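Local coordinates for alpha-galactosidase 1 (Saccharomyces cerevisiae, PDB 3LRK), which hydrolyses alpha-D-galactosides, including galactose oligosaccharides, galactomannans and galactolipids, to release their terminal, non-reducing alpha-D-galactose, at residues 356-361 with 460-465. The protein carries 1 engineered substitution. Residues are numbered along the deposited sequence; the frame is centred on the assembly and turned at random.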
ATOM      1  N   VAL A 356      -8.313 -34.282  -5.245  1.00 29.16           N
ATOM      2  CA  VAL A 356      -8.787 -33.640  -6.482  1.00 29.23           C
ATOM      3  C   VAL A 356      -7.615 -32.950  -7.132  1.00 29.10           C
ATOM      4  O   VAL A 356      -6.872 -32.221  -6.468  1.00 29.01           O
ATOM      5  CB  VAL A 356      -9.839 -32.507  -6.283  1.00 29.73           C
ATOM      6  CG1 VAL A 356     -10.821 -32.457  -7.470  1.00 28.60           C
ATOM      7  CG2 VAL A 356     -10.564 -32.618  -5.000  1.00 30.83           C
ATOM      8  N   VAL A 357      -7.470 -33.162  -8.435  1.00 28.83           N
ATOM      9  CA  VAL A 357      -6.390 -32.558  -9.203  1.00 28.35           C
ATOM     10  C   VAL A 357      -6.985 -31.805 -10.385  1.00 27.82           C
ATOM     11  O   VAL A 357      -7.898 -32.304 -11.051  1.00 27.76           O
ATOM     12  CB  VAL A 357      -5.362 -33.629  -9.669  1.00 28.42           C
ATOM     13  CG1 VAL A 357      -4.187 -32.982 -10.390  1.00 28.75           C
ATOM     14  CG2 VAL A 357      -4.857 -34.424  -8.479  1.00 28.39           C
ATOM     15  N   ALA A 358      -6.494 -30.592 -10.620  1.00 26.86           N
ATOM     16  CA  ALA A 358      -6.912 -29.810 -11.783  1.00 26.45           C
ATOM     17  C   ALA A 358      -5.696 -29.433 -12.609  1.00 26.50           C
ATOM     18  O   ALA A 358      -4.736 -28.860 -12.091  1.00 26.55           O
ATOM     19  CB  ALA A 358      -7.685 -28.551 -11.359  1.00 26.35           C
ATOM     20  N   LEU A 359      -5.723 -29.788 -13.886  1.00 26.25           N
ATOM     21  CA  LEU A 359      -4.749 -29.261 -14.832  1.00 26.37           C
ATOM     22  C   LEU A 359      -5.449 -28.229 -15.712  1.00 26.40           C
ATOM     23  O   LEU A 359      -6.321 -28.557 -16.520  1.00 26.39           O
ATOM     24  CB  LEU A 359      -4.092 -30.382 -15.644  1.00 26.21           C
ATOM     25  CG  LEU A 359      -3.119 -31.253 -14.835  1.00 26.56           C
ATOM     26  CD1 LEU A 359      -2.731 -32.523 -15.598  1.00 26.46           C
ATOM     27  CD2 LEU A 359      -1.873 -30.455 -14.455  1.00 25.64           C
ATOM     28  N   LEU A 360      -5.080 -26.969 -15.517  1.00 26.31           N
ATOM     29  CA  LEU A 360      -5.826 -25.865 -16.094  1.00 26.11           C
ATOM     30  C   LEU A 360      -5.021 -25.188 -17.198  1.00 26.25           C
ATOM     31  O   LEU A 360      -3.923 -24.675 -16.963  1.00 26.26           O
ATOM     32  CB  LEU A 360      -6.237 -24.872 -14.992  1.00 26.17           C
ATOM     33  CG  LEU A 360      -7.035 -23.606 -15.325  1.00 26.53           C
ATOM     34  CD1 LEU A 360      -8.429 -23.947 -15.877  1.00 27.18           C
ATOM     35  CD2 LEU A 360      -7.148 -22.748 -14.071  1.00 27.59           C
ATOM     36  N   ASN A 361      -5.573 -25.212 -18.405  1.00 26.33           N
ATOM     37  CA  ASN A 361      -4.924 -24.630 -19.572  1.00 26.51           C
ATOM     38  C   ASN A 361      -5.558 -23.292 -19.945  1.00 26.69           C
ATOM     39  O   ASN A 361      -6.501 -23.233 -20.736  1.00 26.94           O
ATOM     40  CB  ASN A 361      -4.970 -25.609 -20.760  1.00 26.42           C
ATOM     41  CG  ASN A 361      -4.271 -25.071 -22.000  1.00 26.62           C
ATOM     42  OD1 ASN A 361      -3.516 -24.097 -21.938  1.00 27.68           O
ATOM     43  ND2 ASN A 361      -4.530 -25.699 -23.139  1.00 28.25           N
ATOM     44  N   HIS A 460      -8.216 -22.829 -22.981  1.00 26.73           N
ATOM     45  CA  HIS A 460      -9.155 -22.325 -21.961  1.00 26.25           C
ATOM     46  C   HIS A 460      -9.966 -23.449 -21.312  1.00 26.16           C
ATOM     47  O   HIS A 460     -11.118 -23.257 -20.923  1.00 26.54           O
ATOM     48  CB  HIS A 460     -10.100 -21.263 -22.555  1.00 25.98           C
ATOM     49  CG  HIS A 460      -9.439 -19.957 -22.871  1.00 26.01           C
ATOM     50  ND1 HIS A 460     -10.155 -18.809 -23.133  1.00 24.56           N
ATOM     51  CD2 HIS A 460      -8.131 -19.612 -22.955  1.00 26.09           C
ATOM     52  CE1 HIS A 460      -9.319 -17.816 -23.375  1.00 24.88           C
ATOM     53  NE2 HIS A 460      -8.085 -18.274 -23.268  1.00 25.65           N
ATOM     54  N   GLY A 461      -9.357 -24.624 -21.193  1.00 26.29           N
ATOM     55  CA  GLY A 461     -10.037 -25.798 -20.664  1.00 25.85           C
ATOM     56  C   GLY A 461      -9.321 -26.449 -19.502  1.00 26.12           C
ATOM     57  O   GLY A 461      -8.332 -25.913 -18.973  1.00 25.94           O
ATOM     58  N   ILE A 462      -9.794 -27.635 -19.131  1.00 25.66           N
ATOM     59  CA  ILE A 462      -9.375 -28.271 -17.892  1.00 25.76           C
ATOM     60  C   ILE A 462      -9.349 -29.801 -17.983  1.00 26.07           C
ATOM     61  O   ILE A 462     -10.195 -30.412 -18.639  1.00 26.05           O
ATOM     62  CB  ILE A 462     -10.271 -27.777 -16.680  1.00 25.25           C
ATOM     63  CG1 ILE A 462      -9.623 -28.090 -15.329  1.00 25.07           C
ATOM     64  CG2 ILE A 462     -11.730 -28.282 -16.782  1.00 25.33           C
ATOM     65  CD1 ILE A 462     -10.379 -27.516 -14.114  1.00 23.35           C
ATOM     66  N   ALA A 463      -8.347 -30.399 -17.347  1.00 26.66           N
ATOM     67  CA  ALA A 463      -8.412 -31.803 -16.959  1.00 27.27           C
ATOM     68  C   ALA A 463      -8.697 -31.841 -15.462  1.00 27.44           C
ATOM     69  O   ALA A 463      -7.895 -31.377 -14.642  1.00 27.05           O
ATOM     70  CB  ALA A 463      -7.108 -32.530 -17.291  1.00 27.32           C
ATOM     71  N   PHE A 464      -9.845 -32.396 -15.103  1.00 27.68           N
ATOM     72  CA  PHE A 464     -10.311 -32.363 -13.718  1.00 27.82           C
ATOM     73  C   PHE A 464     -10.457 -33.795 -13.188  1.00 28.44           C
ATOM     74  O   PHE A 464     -11.344 -34.532 -13.623  1.00 28.10           O
ATOM     75  CB  PHE A 464     -11.639 -31.595 -13.660  1.00 27.66           C
ATOM     76  CG  PHE A 464     -11.982 -31.041 -12.301  1.00 26.94           C
ATOM     77  CD1 PHE A 464     -11.044 -30.328 -11.552  1.00 25.69           C
ATOM     78  CD2 PHE A 464     -13.265 -31.202 -11.787  1.00 25.82           C
ATOM     79  CE1 PHE A 464     -11.377 -29.812 -10.305  1.00 25.79           C
ATOM     80  CE2 PHE A 464     -13.607 -30.682 -10.536  1.00 25.47           C
ATOM     81  CZ  PHE A 464     -12.660 -29.984  -9.803  1.00 25.32           C
ATOM     82  N   TYR A 465      -9.581 -34.177 -12.258  1.00 28.92           N
ATOM     83  CA  TYR A 465      -9.500 -35.567 -11.783  1.00 30.14           C
ATOM     84  C   TYR A 465      -9.757 -35.778 -10.301  1.00 30.28           C
ATOM     85  O   TYR A 465      -9.439 -34.923  -9.468  1.00 30.28           O
ATOM     86  CB  TYR A 465      -8.117 -36.164 -12.057  1.00 30.84           C
ATOM     87  CG  TYR A 465      -7.636 -36.105 -13.480  1.00 31.92           C
ATOM     88  CD1 TYR A 465      -6.429 -35.485 -13.786  1.00 34.80           C
ATOM     89  CD2 TYR A 465      -8.373 -36.674 -14.519  1.00 33.46           C
ATOM     90  CE1 TYR A 465      -5.954 -35.431 -15.087  1.00 35.43           C
ATOM     91  CE2 TYR A 465      -7.910 -36.616 -15.835  1.00 34.76           C
ATOM     92  CZ  TYR A 465      -6.697 -35.997 -16.103  1.00 35.01           C
ATOM     93  OH  TYR A 465      -6.218 -35.929 -17.386  1.00 35.40           O
TER
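V357 and L359 each exchange two backbone hydrogen bonds, with Y465 and A463 respectively, locking strand 356-361 against 461-465 in antiparallel register, axes 4.7 Å apart. The bond from Y465 N to V357 O, 2.8 Å, is almost straight (175° at the hydrogen); at the far end N361 N still donates to G461 O, but the return bond from G461 N is weak. In the non-hydrogen-bonded pair A358-F464, a chi1 of -159° sets F464 CG roughly opposite the backbone N, which leans the ring toward V356 and A358: A358 CB meets F464 CD1 at the ring edge, 3.8 Å away and in plane, and V356 CG1 approaches F464 CZ at 3.9 Å. I462 CD1 reaches the same methyl, 4.0 Å from A358 CB. These are central strands of the antiparallel sheet in the C-terminal beta-sandwich domain of this GH27 enzyme, and their A358, I462 and F464 side chains also touch helix 273-285 of the catalytic TIM barrel. Shortening F464 to an alanine takes the ring from beside V356 CG1 and the A358 methyl, and would probably open a gap next to that helix. On the other face, L359 CB packs 4.1 Å from A463 CB, while the hydroxyl of Y465 is hydrogen-bonded to T455.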